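Local coordinates for Exo-alpha-sialidase (Clostridium perfringens, PDB 2V72), which binds galactose through its family 32 carbohydrate-binding module, and so may bring this large clostridial sialidase toxin to glycan-bearing surfaces, at residues A20-G25 and W41-N46; P52-V57 and E121-A126; I70-S75 and L107-T112; G79-Y84 and G132-A137. All blocks are in the same frame, centred on the assembly; numbering follows the deposited sequence.

Interaction 1: A20-G25 and W41-N46. With GAL (beta-D-galactopyranose), chain C.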
loop_
_atom_site.group_PDB
_atom_site.type_symbol
_atom_site.label_atom_id
_atom_site.label_comp_id
_atom_site.label_asym_id
_atom_site.label_seq_id
_atom_site.Cartn_x
_atom_site.Cartn_y
_atom_site.Cartn_z
ATOM N N ALA A 20 2.529 -2.708 -9.278
ATOM C CA ALA A 20 3.317 -3.520 -8.348
ATOM C C ALA A 20 4.443 -4.294 -9.041
ATOM O O ALA A 20 4.360 -4.600 -10.226
ATOM C CB ALA A 20 2.422 -4.461 -7.584
ATOM N N THR A 21 5.488 -4.612 -8.282
ATOM C CA THR A 21 6.663 -5.297 -8.803
ATOM C C THR A 21 6.402 -6.804 -8.901
ATOM O O THR A 21 7.114 -7.528 -9.614
ATOM C CB THR A 21 7.893 -5.048 -7.904
ATOM O OG1 THR A 21 7.591 -5.444 -6.557
ATOM C CG2 THR A 21 8.286 -3.581 -7.922
ATOM N N SER A 22 5.384 -7.256 -8.162
ATOM C CA SER A 22 4.906 -8.638 -8.190
ATOM C C SER A 22 3.403 -8.662 -7.967
ATOM O O SER A 22 2.891 -8.017 -7.040
ATOM C CB SER A 22 5.581 -9.477 -7.116
ATOM O OG SER A 22 5.132 -10.821 -7.191
ATOM N N GLU A 23 2.697 -9.392 -8.829
ATOM C CA GLU A 23 1.257 -9.539 -8.695
ATOM C C GLU A 23 0.766 -10.849 -9.285
ATOM O O GLU A 23 1.142 -11.235 -10.407
ATOM C CB GLU A 23 0.487 -8.318 -9.247
ATOM C CG GLU A 23 0.674 -7.991 -10.731
ATOM C CD GLU A 23 0.530 -6.499 -11.044
ATOM O OE1 GLU A 23 -0.515 -5.899 -10.719
ATOM O OE2 GLU A 23 1.463 -5.916 -11.640
ATOM N N GLU A 24 -0.044 -11.547 -8.498
ATOM C CA GLU A 24 -0.797 -12.689 -8.972
ATOM C C GLU A 24 -1.817 -12.173 -9.969
ATOM O O GLU A 24 -2.396 -11.104 -9.759
ATOM C CB GLU A 24 -1.488 -13.395 -7.797
ATOM C CG GLU A 24 -2.265 -14.656 -8.173
ATOM C CD GLU A 24 -1.413 -15.713 -8.882
ATOM O OE1 GLU A 24 -0.267 -15.979 -8.447
ATOM O OE2 GLU A 24 -1.907 -16.284 -9.877
ATOM N N GLY A 25 -2.020 -12.921 -11.056
ATOM C CA GLY A 25 -2.956 -12.539 -12.110
ATOM C C GLY A 25 -4.331 -12.184 -11.581
ATOM O O GLY A 25 -4.942 -11.206 -12.011
ATOM N N TRP A 41 -4.559 -6.777 -3.726
ATOM C CA TRP A 41 -3.276 -6.948 -4.384
ATOM C C TRP A 41 -2.527 -8.014 -3.599
ATOM O O TRP A 41 -2.559 -8.027 -2.370
ATOM C CB TRP A 41 -2.451 -5.646 -4.412
ATOM C CG TRP A 41 -0.998 -5.901 -4.724
ATOM C CD1 TRP A 41 -0.486 -6.371 -5.906
ATOM C CD2 TRP A 41 0.127 -5.747 -3.837
ATOM N NE1 TRP A 41 0.878 -6.512 -5.811
ATOM C CE2 TRP A 41 1.284 -6.133 -4.559
ATOM C CE3 TRP A 41 0.272 -5.307 -2.513
ATOM C CZ2 TRP A 41 2.567 -6.097 -4.001
ATOM C CZ3 TRP A 41 1.541 -5.272 -1.959
ATOM C CH2 TRP A 41 2.679 -5.664 -2.705
ATOM N N HIS A 42 -1.860 -8.914 -4.310
ATOM C CA HIS A 42 -1.132 -9.995 -3.672
ATOM C C HIS A 42 0.000 -10.363 -4.621
ATOM O O HIS A 42 -0.194 -10.399 -5.846
ATOM C CB HIS A 42 -2.086 -11.174 -3.453
ATOM C CG HIS A 42 -1.582 -12.233 -2.517
ATOM N ND1 HIS A 42 -0.411 -12.923 -2.727
ATOM C CD2 HIS A 42 -2.136 -12.766 -1.401
ATOM C CE1 HIS A 42 -0.246 -13.815 -1.766
ATOM N NE2 HIS A 42 -1.281 -13.741 -0.948
ATOM N N THR A 43 1.184 -10.608 -4.062
ATOM C CA THR A 43 2.320 -11.054 -4.859
ATOM C C THR A 43 2.012 -12.451 -5.402
ATOM O O THR A 43 1.033 -13.071 -4.980
ATOM C CB THR A 43 3.632 -11.023 -4.053
ATOM O OG1 THR A 43 3.516 -11.861 -2.898
ATOM C CG2 THR A 43 3.963 -9.577 -3.613
ATOM N N LYS A 44 2.811 -12.946 -6.346
ATOM C CA LYS A 44 2.435 -14.202 -7.003
ATOM C C LYS A 44 2.498 -15.418 -6.100
ATOM O O LYS A 44 3.492 -15.666 -5.414
ATOM C CB LYS A 44 3.127 -14.429 -8.359
ATOM C CG LYS A 44 4.622 -14.332 -8.391
ATOM C CD LYS A 44 5.134 -14.512 -9.847
ATOM C CE LYS A 44 4.492 -13.519 -10.818
ATOM N NZ LYS A 44 4.994 -13.675 -12.222
ATOM N N TRP A 45 1.393 -16.151 -6.105
ATOM C CA TRP A 45 1.138 -17.247 -5.176
ATOM C C TRP A 45 2.216 -18.330 -5.158
ATOM O O TRP A 45 2.416 -18.974 -4.129
ATOM C CB TRP A 45 -0.206 -17.879 -5.502
ATOM C CG TRP A 45 -1.417 -16.988 -5.309
ATOM C CD1 TRP A 45 -1.438 -15.646 -4.990
ATOM C CD2 TRP A 45 -2.786 -17.382 -5.458
ATOM N NE1 TRP A 45 -2.738 -15.195 -4.934
ATOM C CE2 TRP A 45 -3.583 -16.238 -5.215
ATOM C CE3 TRP A 45 -3.414 -18.591 -5.770
ATOM C CZ2 TRP A 45 -4.986 -16.277 -5.267
ATOM C CZ3 TRP A 45 -4.807 -18.627 -5.824
ATOM C CH2 TRP A 45 -5.578 -17.477 -5.575
ATOM N N ASN A 46 2.910 -18.524 -6.288
ATOM C CA ASN A 46 3.943 -19.568 -6.381
ATOM C C ASN A 46 5.256 -19.231 -5.671
ATOM O O ASN A 46 6.206 -20.017 -5.706
ATOM C CB ASN A 46 4.182 -20.032 -7.833
ATOM C CG ASN A 46 4.785 -18.950 -8.737
ATOM O OD1 ASN A 46 4.756 -19.085 -9.962
ATOM N ND2 ASN A 46 5.336 -17.891 -8.150
HETATM C C1 GAL C . -4.127 -19.195 -0.830
HETATM C C2 GAL C . -4.713 -17.808 -0.574
HETATM C C3 GAL C . -4.209 -16.798 -1.610
HETATM C C4 GAL C . -2.693 -16.873 -1.804
HETATM C C5 GAL C . -2.223 -18.310 -1.985
HETATM C C6 GAL C . -0.699 -18.372 -2.032
HETATM O O1 GAL C . -4.456 -20.024 0.254
HETATM O O2 GAL C . -6.125 -17.871 -0.570
HETATM O O3 GAL C . -4.540 -15.496 -1.187
HETATM O O4 GAL C . -2.036 -16.319 -0.685
HETATM O O5 GAL C . -2.713 -19.126 -0.926
HETATM O O6 GAL C . -0.290 -19.621 -2.549
HETATM O O HOH W 1 1.913 -17.638 -9.159
#
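OE1 of E24 is gripped by two donors: the backbone N of W45 at 2.9 Å and a water that bridges on to the backbone N of N46. This is the galactose site of the family 32 module, a beta-sandwich of the F5/8 type C (discoidin-like) fold, and the carboxylate pins the turn that carries the sugar-stacking tryptophan. The W45 amide comes from the anti side of OE1, 18° out of the carboxylate plane. With CG anti to the backbone N (chi1 -177°) and the chain bent at the next bond, E24 lays its CG over one face of the W45 indole, a CH-pi contact 3.4 Å from the centroid of the five-membered ring. Galactose C4 covers the opposite face, so the ring is sandwiched between glutamate and sugar, while its NE1 is held by D27.

Further back, the backbone N of E24 meets H42 O nearly straight (168°). The hydroxyl of S22, whose other partner is D49, takes a long bond from the backbone N of K44, and S22 O receives NE1 of the W41 indole at 2.8 Å, in the carbonyl plane. A20 CB lies beside that same indole nitrogen. The H42 imidazole is fixed by its ND1, which donates to T43 O at 2.7 Å; its NE2 then comes to 2.7 Å from O4 of galactose.

Interaction 2: P52-V57 and E121-A126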
loop_
_atom_site.group_PDB
_atom_site.type_symbol
_atom_site.label_atom_id
_atom_site.label_comp_id
_atom_site.label_asym_id
_atom_site.label_seq_id
_atom_site.Cartn_x
_atom_site.Cartn_y
_atom_site.Cartn_z
ATOM N N PRO A 52 12.012 -8.143 -0.563
ATOM C CA PRO A 52 10.979 -7.112 -0.717
ATOM C C PRO A 52 10.301 -7.030 -2.086
ATOM O O PRO A 52 10.939 -7.202 -3.129
ATOM C CB PRO A 52 11.726 -5.808 -0.415
ATOM C CG PRO A 52 13.137 -6.098 -0.665
ATOM C CD PRO A 52 13.351 -7.555 -0.386
ATOM N N GLN A 53 8.994 -6.791 -2.051
ATOM C CA GLN A 53 8.219 -6.409 -3.226
ATOM C C GLN A 53 7.409 -5.196 -2.796
ATOM O O GLN A 53 7.234 -4.969 -1.597
ATOM C CB GLN A 53 7.296 -7.547 -3.695
ATOM C CG GLN A 53 8.013 -8.832 -4.128
ATOM C CD GLN A 53 8.835 -8.679 -5.411
ATOM O OE1 GLN A 53 8.477 -7.915 -6.315
ATOM N NE2 GLN A 53 9.938 -9.414 -5.490
ATOM N N SER A 54 6.912 -4.421 -3.759
ATOM C CA SER A 54 6.274 -3.151 -3.446
ATOM C C SER A 54 5.039 -2.875 -4.290
ATOM O O SER A 54 4.855 -3.479 -5.343
ATOM C CB SER A 54 7.275 -2.008 -3.620
ATOM O OG SER A 54 7.649 -1.879 -4.977
ATOM N N LEU A 55 4.201 -1.964 -3.798
ATOM C CA LEU A 55 3.032 -1.481 -4.518
ATOM C C LEU A 55 3.153 0.030 -4.607
ATOM O O LEU A 55 3.290 0.706 -3.586
ATOM C CB LEU A 55 1.740 -1.874 -3.793
ATOM C CG LEU A 55 0.414 -1.196 -4.179
ATOM C CD1 LEU A 55 -0.155 -1.746 -5.474
ATOM C CD2 LEU A 55 -0.619 -1.316 -3.057
ATOM N N SER A 56 3.140 0.558 -5.828
ATOM C CA SER A 56 3.189 1.997 -6.025
ATOM C C SER A 56 1.811 2.457 -6.418
ATOM O O SER A 56 1.155 1.833 -7.258
ATOM C CB SER A 56 4.203 2.390 -7.106
ATOM O OG SER A 56 5.502 1.953 -6.769
ATOM N N VAL A 57 1.370 3.538 -5.788
ATOM C CA VAL A 57 0.091 4.137 -6.089
ATOM C C VAL A 57 0.310 5.600 -6.466
ATOM O O VAL A 57 0.749 6.416 -5.640
ATOM C CB VAL A 57 -0.888 4.024 -4.884
ATOM C CG1 VAL A 57 -2.230 4.652 -5.224
ATOM C CG2 VAL A 57 -1.070 2.568 -4.475
ATOM N N GLU A 121 2.843 10.474 -5.638
ATOM C CA GLU A 121 2.856 9.021 -5.681
ATOM C C GLU A 121 3.378 8.475 -4.353
ATOM O O GLU A 121 4.209 9.108 -3.707
ATOM C CB GLU A 121 3.734 8.539 -6.844
ATOM C CG GLU A 121 3.571 7.067 -7.196
ATOM C CD GLU A 121 4.233 6.691 -8.512
ATOM O OE1 GLU A 121 5.137 5.824 -8.496
ATOM O OE2 GLU A 121 3.851 7.262 -9.558
ATOM N N ILE A 122 2.873 7.310 -3.952
ATOM C CA ILE A 122 3.319 6.630 -2.729
ATOM C C ILE A 122 3.683 5.182 -3.020
ATOM O O ILE A 122 3.031 4.519 -3.824
ATOM C CB ILE A 122 2.231 6.651 -1.631
ATOM C CG1 ILE A 122 1.790 8.086 -1.340
ATOM C CG2 ILE A 122 2.745 6.002 -0.343
ATOM C CD1 ILE A 122 0.466 8.169 -0.651
ATOM N N LYS A 123 4.719 4.695 -2.355
ATOM C CA LYS A 123 5.188 3.337 -2.553
ATOM C C LYS A 123 5.249 2.598 -1.226
ATOM O O LYS A 123 5.975 2.999 -0.310
ATOM C CB LYS A 123 6.571 3.361 -3.202
ATOM C CG LYS A 123 7.066 2.035 -3.743
ATOM C CD LYS A 123 8.551 2.142 -4.035
ATOM C CE LYS A 123 8.999 1.140 -5.077
ATOM N NZ LYS A 123 10.454 1.315 -5.394
ATOM N N ILE A 124 4.479 1.523 -1.122
ATOM C CA ILE A 124 4.544 0.649 0.046
ATOM C C ILE A 124 5.397 -0.564 -0.287
ATOM O O ILE A 124 5.052 -1.350 -1.174
ATOM C CB ILE A 124 3.141 0.167 0.515
ATOM C CG1 ILE A 124 2.106 1.306 0.501
ATOM C CG2 ILE A 124 3.239 -0.542 1.881
ATOM C CD1 ILE A 124 2.504 2.560 1.286
ATOM N N THR A 125 6.505 -0.704 0.432
ATOM C CA THR A 125 7.421 -1.818 0.260
ATOM C C THR A 125 7.252 -2.801 1.406
ATOM O O THR A 125 7.325 -2.426 2.577
ATOM C CB THR A 125 8.898 -1.339 0.170
ATOM O OG1 THR A 125 9.053 -0.492 -0.976
ATOM C CG2 THR A 125 9.867 -2.520 0.061
ATOM N N ALA A 126 7.003 -4.061 1.048
ATOM C CA ALA A 126 6.887 -5.142 2.013
ATOM C C ALA A 126 8.226 -5.858 2.156
ATOM O O ALA A 126 8.641 -6.595 1.262
ATOM C CB ALA A 126 5.806 -6.103 1.589
HETATM O O HOH W 2 6.551 4.624 -6.881
#
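Strands 53-57 and 121-126 run antiparallel, their axes 4.6 Å apart at the closest and their directions 164° apart, with Q53-A126, L55-I124 and V57-I122 as hydrogen-bonded pairs. V57 N reaches I122 O at 2.8 Å, almost straight, and A126 N reaches Q53 O at the same distance; only the return bond from Q53 N to A126 O is weak.

S54, S56, K123 and T125 share one face of the sheet. There K123 stretches out across the neighbouring strand, CG anti to its backbone N (chi1 -167°), and its methylenes lie along the two serines: CG is 3.4 Å from S56 OG and CE 3.3 Å from S54 OG. T125 OG1 approaches S54 CB, and its methyl meets P52 CB. A water links S56 OG to OE1 of E121, whose OE2 is bonded to N58.

L55, V57, I122, I124 and A126 point to the other face, the interior of the beta-sandwich, where L55 meets I136 and I124 meets L139 of strand 135-142. Side-chain alternation along both strands leaves hydroxyls, a lysine stem and water on one face and an apolar surface on the other, Q53 at its edge bonding T21 and A50.

Interaction 3: I70-S75 and L107-T112. With GAL (beta-D-galactopyranose), chain C.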
loop_
_atom_site.group_PDB
_atom_site.type_symbol
_atom_site.label_atom_id
_atom_site.label_comp_id
_atom_site.label_asym_id
_atom_site.label_seq_id
_atom_site.Cartn_x
_atom_site.Cartn_y
_atom_site.Cartn_z
ATOM N N ILE A 70 -3.929 1.246 5.429
ATOM C CA ILE A 70 -3.590 -0.010 4.756
ATOM C C ILE A 70 -4.472 -1.134 5.306
ATOM O O ILE A 70 -4.260 -1.629 6.423
ATOM C CB ILE A 70 -2.086 -0.361 4.931
ATOM C CG1 ILE A 70 -1.189 0.774 4.412
ATOM C CG2 ILE A 70 -1.749 -1.682 4.244
ATOM C CD1 ILE A 70 -0.862 1.848 5.468
ATOM N N THR A 71 -5.464 -1.518 4.506
ATOM C CA THR A 71 -6.417 -2.571 4.860
ATOM C C THR A 71 -5.905 -3.949 4.417
ATOM O O THR A 71 -5.773 -4.211 3.219
ATOM C CB THR A 71 -7.784 -2.307 4.204
ATOM O OG1 THR A 71 -8.197 -0.961 4.477
ATOM C CG2 THR A 71 -8.845 -3.295 4.704
ATOM N N PRO A 72 -5.611 -4.833 5.389
ATOM C CA PRO A 72 -5.221 -6.198 5.069
ATOM C C PRO A 72 -6.366 -7.005 4.463
ATOM O O PRO A 72 -7.515 -6.549 4.437
ATOM C CB PRO A 72 -4.832 -6.783 6.438
ATOM C CG PRO A 72 -4.638 -5.619 7.325
ATOM C CD PRO A 72 -5.602 -4.599 6.844
ATOM N N ARG A 73 -6.045 -8.201 3.987
ATOM C CA ARG A 73 -7.044 -9.134 3.483
ATOM C C ARG A 73 -8.108 -9.460 4.532
ATOM O O ARG A 73 -7.809 -9.725 5.695
ATOM C CB ARG A 73 -6.384 -10.409 2.962
ATOM C CG ARG A 73 -5.569 -11.186 3.982
ATOM C CD ARG A 73 -4.775 -12.289 3.311
ATOM N NE ARG A 73 -5.639 -13.250 2.634
ATOM C CZ ARG A 73 -5.262 -14.038 1.631
ATOM N NH1 ARG A 73 -4.019 -13.989 1.152
ATOM N NH2 ARG A 73 -6.137 -14.870 1.095
ATOM N N THR A 74 -9.356 -9.428 4.086
ATOM C CA THR A 74 -10.531 -9.598 4.930
ATOM C C THR A 74 -10.628 -11.037 5.484
ATOM O O THR A 74 -11.313 -11.293 6.472
ATOM C CB THR A 74 -11.796 -9.172 4.123
ATOM O OG1 THR A 74 -12.717 -8.474 4.968
ATOM C CG2 THR A 74 -12.474 -10.358 3.460
ATOM N N SER A 75 -9.895 -11.952 4.855
ATOM C CA SER A 75 -9.891 -13.370 5.196
ATOM C C SER A 75 -8.533 -13.967 4.802
ATOM O O SER A 75 -7.900 -13.498 3.853
ATOM C CB SER A 75 -11.030 -14.074 4.460
ATOM O OG SER A 75 -10.902 -15.476 4.526
ATOM N N LEU A 107 -6.438 -6.110 11.109
ATOM C CA LEU A 107 -6.862 -4.760 11.458
ATOM C C LEU A 107 -6.214 -3.759 10.504
ATOM O O LEU A 107 -5.046 -3.906 10.149
ATOM C CB LEU A 107 -6.479 -4.419 12.911
ATOM C CG LEU A 107 -7.017 -5.291 14.060
ATOM C CD1 LEU A 107 -6.178 -5.129 15.316
ATOM C CD2 LEU A 107 -8.474 -4.999 14.350
ATOM N N VAL A 108 -6.976 -2.747 10.099
ATOM C CA VAL A 108 -6.432 -1.651 9.313
ATOM C C VAL A 108 -5.186 -1.108 10.009
ATOM O O VAL A 108 -5.150 -0.957 11.240
ATOM C CB VAL A 108 -7.481 -0.537 9.068
ATOM C CG1 VAL A 108 -6.868 0.660 8.358
ATOM C CG2 VAL A 108 -8.634 -1.074 8.229
ATOM N N LYS A 109 -4.147 -0.866 9.221
ATOM C CA LYS A 109 -2.926 -0.262 9.728
ATOM C C LYS A 109 -2.890 1.168 9.221
ATOM O O LYS A 109 -2.981 1.408 8.017
ATOM C CB LYS A 109 -1.697 -1.051 9.254
ATOM C CG LYS A 109 -1.841 -2.577 9.371
ATOM C CD LYS A 109 -1.367 -3.108 10.724
ATOM C CE LYS A 109 -2.189 -4.328 11.224
ATOM N NZ LYS A 109 -2.409 -5.432 10.234
ATOM N N THR A 110 -2.792 2.119 10.148
ATOM C CA THR A 110 -2.713 3.532 9.788
ATOM C C THR A 110 -1.298 4.091 9.934
ATOM O O THR A 110 -0.513 3.657 10.786
ATOM C CB THR A 110 -3.692 4.421 10.605
ATOM O OG1 THR A 110 -3.506 4.184 12.005
ATOM C CG2 THR A 110 -5.146 4.143 10.224
ATOM N N VAL A 111 -0.986 5.048 9.067
ATOM C CA VAL A 111 0.250 5.810 9.138
ATOM C C VAL A 111 -0.141 7.278 9.024
ATOM O O VAL A 111 -0.783 7.690 8.053
ATOM C CB VAL A 111 1.247 5.408 8.015
ATOM C CG1 VAL A 111 2.413 6.387 7.948
ATOM C CG2 VAL A 111 1.761 3.988 8.236
ATOM N N THR A 112 0.226 8.057 10.032
ATOM C CA THR A 112 -0.148 9.467 10.057
ATOM C C THR A 112 1.082 10.369 10.016
ATOM O O THR A 112 2.113 10.072 10.622
ATOM C CB THR A 112 -1.075 9.787 11.253
ATOM O OG1 THR A 112 -2.261 8.982 11.158
ATOM C CG2 THR A 112 -1.484 11.271 11.266
HETATM C C1 GAL C . -4.127 -19.195 -0.830
HETATM C C2 GAL C . -4.713 -17.808 -0.574
HETATM C C3 GAL C . -4.209 -16.798 -1.610
HETATM C C4 GAL C . -2.693 -16.873 -1.804
HETATM C C5 GAL C . -2.223 -18.310 -1.985
HETATM C C6 GAL C . -0.699 -18.372 -2.032
HETATM O O1 GAL C . -4.456 -20.024 0.254
HETATM O O2 GAL C . -6.125 -17.871 -0.570
HETATM O O3 GAL C . -4.540 -15.496 -1.187
HETATM O O4 GAL C . -2.036 -16.319 -0.685
HETATM O O5 GAL C . -2.713 -19.126 -0.926
HETATM O O6 GAL C . -0.290 -19.621 -2.549
#
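The end of a sheet strand and the loop that leads from it into the galactose site make up this contact, in which strand 62-71 pairs with strand 109-113. I70 and K109 form an antiparallel hydrogen-bonded pair: I70 N donates to K109 O at 2.8 Å, and K109 N returns to I70 O at 2.9 Å, both bonds nearly straight. I70 directs CD1 back over K109 O, and V111 CG2 makes a looser apolar contact with the same I70 CD1. Beyond the bridge, CG2 of V108 meets the hydroxyl and methyl of T71 obliquely.

P72 ends the pairing, since it has no N-H to offer. Its ring leans on the 107-112 segment instead, with CG 3.3 Å from L107 O. The bent K109 side chain crosses the proline at about a right angle; its ammonium is held by N105 O, with a weak bond to L107 O. Both strands belong to one sheet of the F5/8 type C beta-sandwich, and the binding loop emerges from its end.

Past P72 the chain leaves 107-112, and R73 turns to the sugar. Its guanidinium is held by two backbone carbonyls: NE donates to S75 O at 2.6 Å, in the guanidinium plane, and NH1 also bonds N78 O. Thus positioned, NH1 and NH2 grip the galactose hydroxyl O3 as a fork, at 2.8 Å and 2.9 Å respectively, while NH2 makes a weak bond to galactose O2.

Interaction 4: G79-Y84 and G132-A137. With CA (calcium ion), chain B.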
loop_
_atom_site.group_PDB
_atom_site.type_symbol
_atom_site.label_atom_id
_atom_site.label_comp_id
_atom_site.label_asym_id
_atom_site.label_seq_id
_atom_site.Cartn_x
_atom_site.Cartn_y
_atom_site.Cartn_z
ATOM N N GLY A 79 0.468 -12.931 3.380
ATOM C CA GLY A 79 0.833 -11.600 2.912
ATOM C C GLY A 79 0.546 -10.454 3.863
ATOM O O GLY A 79 0.718 -9.293 3.490
ATOM N N PHE A 80 0.086 -10.763 5.079
ATOM C CA PHE A 80 0.034 -9.760 6.132
ATOM C C PHE A 80 1.448 -9.189 6.167
ATOM O O PHE A 80 2.398 -9.914 6.466
ATOM C CB PHE A 80 -0.293 -10.378 7.506
ATOM C CG PHE A 80 -1.762 -10.652 7.755
ATOM C CD1 PHE A 80 -2.149 -11.370 8.884
ATOM C CD2 PHE A 80 -2.749 -10.205 6.888
ATOM C CE1 PHE A 80 -3.501 -11.639 9.151
ATOM C CE2 PHE A 80 -4.101 -10.467 7.148
ATOM C CZ PHE A 80 -4.475 -11.184 8.281
ATOM N N ILE A 81 1.596 -7.912 5.828
ATOM C CA ILE A 81 2.911 -7.276 5.852
ATOM C C ILE A 81 3.300 -6.982 7.298
ATOM O O ILE A 81 2.531 -6.359 8.034
ATOM C CB ILE A 81 2.950 -5.985 4.990
ATOM C CG1 ILE A 81 2.524 -6.308 3.547
ATOM C CG2 ILE A 81 4.347 -5.349 5.049
ATOM C CD1 ILE A 81 2.266 -5.109 2.661
ATOM N N THR A 82 4.482 -7.454 7.697
ATOM C CA THR A 82 4.966 -7.293 9.070
ATOM C C THR A 82 6.068 -6.233 9.215
ATOM O O THR A 82 6.215 -5.634 10.280
ATOM C CB THR A 82 5.489 -8.626 9.655
ATOM O OG1 THR A 82 6.604 -9.086 8.878
ATOM C CG2 THR A 82 4.387 -9.689 9.686
ATOM N N LYS A 83 6.849 -6.029 8.157
ATOM C CA LYS A 83 7.906 -5.020 8.137
ATOM C C LYS A 83 7.822 -4.253 6.814
ATOM O O LYS A 83 7.754 -4.859 5.732
ATOM C CB LYS A 83 9.280 -5.678 8.308
ATOM C CG LYS A 83 10.357 -4.759 8.872
ATOM C CD LYS A 83 11.734 -5.414 8.865
ATOM C CE LYS A 83 12.789 -4.424 9.345
ATOM N NZ LYS A 83 14.121 -4.577 8.666
ATOM N N TYR A 84 7.820 -2.925 6.905
ATOM C CA TYR A 84 7.495 -2.069 5.766
ATOM C C TYR A 84 8.369 -0.810 5.665
ATOM O O TYR A 84 9.050 -0.424 6.621
ATOM C CB TYR A 84 6.011 -1.661 5.819
ATOM C CG TYR A 84 5.677 -0.733 6.971
ATOM C CD1 TYR A 84 5.710 0.652 6.812
ATOM C CD2 TYR A 84 5.344 -1.244 8.227
ATOM C CE1 TYR A 84 5.421 1.507 7.877
ATOM C CE2 TYR A 84 5.054 -0.406 9.294
ATOM C CZ TYR A 84 5.089 0.966 9.113
ATOM O OH TYR A 84 4.801 1.787 10.172
ATOM N N GLY A 132 5.760 -15.351 3.278
ATOM C CA GLY A 132 6.720 -14.752 2.351
ATOM C C GLY A 132 6.018 -13.997 1.234
ATOM O O GLY A 132 6.592 -13.775 0.170
ATOM N N PHE A 133 4.770 -13.607 1.481
ATOM C CA PHE A 133 3.966 -12.844 0.523
ATOM C C PHE A 133 3.679 -11.430 1.023
ATOM O O PHE A 133 4.001 -11.079 2.157
ATOM C CB PHE A 133 2.628 -13.547 0.250
ATOM C CG PHE A 133 2.766 -14.977 -0.187
ATOM C CD1 PHE A 133 2.503 -16.013 0.701
ATOM C CD2 PHE A 133 3.165 -15.287 -1.485
ATOM C CE1 PHE A 133 2.633 -17.344 0.303
ATOM C CE2 PHE A 133 3.302 -16.608 -1.896
ATOM C CZ PHE A 133 3.034 -17.640 -1.000
ATOM N N ALA A 134 3.068 -10.629 0.153
ATOM C CA ALA A 134 2.551 -9.319 0.509
ATOM C C ALA A 134 1.162 -9.204 -0.100
ATOM O O ALA A 134 0.977 -9.520 -1.286
ATOM C CB ALA A 134 3.463 -8.217 -0.029
ATOM N N SER A 135 0.196 -8.780 0.714
ATOM C CA SER A 135 -1.159 -8.498 0.258
ATOM C C SER A 135 -1.715 -7.223 0.896
ATOM O O SER A 135 -1.380 -6.889 2.040
ATOM C CB SER A 135 -2.099 -9.687 0.506
ATOM O OG SER A 135 -2.136 -10.088 1.867
ATOM N N ILE A 136 -2.525 -6.503 0.122
ATOM C CA ILE A 136 -3.253 -5.323 0.566
ATOM C C ILE A 136 -4.595 -5.364 -0.156
ATOM O O ILE A 136 -4.645 -5.374 -1.388
ATOM C CB ILE A 136 -2.511 -3.986 0.223
ATOM C CG1 ILE A 136 -1.243 -3.812 1.071
ATOM C CG2 ILE A 136 -3.435 -2.779 0.430
ATOM C CD1 ILE A 136 -0.338 -2.660 0.626
ATOM N N ALA A 137 -5.681 -5.404 0.609
ATOM C CA ALA A 137 -7.020 -5.445 0.025
ATOM C C ALA A 137 -7.514 -4.049 -0.345
ATOM O O ALA A 137 -8.187 -3.883 -1.364
ATOM C CB ALA A 137 -8.010 -6.166 0.962
HETATM CA CA CA B . -9.786 -4.098 -3.032
HETATM O O HOH W 3 -0.769 -6.438 4.752
#
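A close backbone crossing, buried between the galactose site and the core of the sandwich, brings the loop before strand 81-82 against the start of strand 135-142. G79 and A134 have their CA atoms only 3.7 Å apart. G79 O accepts the backbone N of S135 at 2.9 Å, and G79 CA makes a CA-H...O contact of 3.3 Å with F133 O. G79 has no side chain, and its phi is positive (89°), which lets its CA lie directly on the F133-A134 backbone.

S135 OG, set between the backbone N and the carbonyl carbon (chi1 56°), lies against the G79 carbonyl group and is hydrogen-bonded to N78 O. A water extends the crossing, accepting from I81 N and donating to S135 O. Deeper in, I81 sends CD1 against I136, 4.1 Å from its CG1, while I81 CG1 faces A134 CB; A126 covers both I81 and A134.

At one end F133 turns its ring away from G79, to touch the galactose and meet the H42 ring. At the other, A137 O binds the calcium ion at 2.3 Å; S31, D34, N36, T39 and E138 also bind the ion. A sugar pocket formed by loops, with a calcium site in the same domain, well away from the sugar, is characteristic of the beta-sandwich of family 32 carbohydrate-binding modules.

How the interactions relate
All four contacts lie in one beta-sandwich domain, their centres 10 to 18 Å apart. Interaction 1 closes first along the chain; interaction 3 then falls wholly between the two segments of interaction 2, and interaction 4 alternates with both. Interaction 2 belongs to one sheet, while interactions 1, 3 and 4 reach the other, where strand 135-142 lies between strands 41-42 and 62-71: W41 N bonds I136 O on one flank and T71 O receives A137 N on the other. A126 against A134 and L55 against I136 join interaction 2 to interaction 4 across the interior. Interactions 1, 3 and 4 thereby bring H42, W45, R73 and F133 together around one galactose.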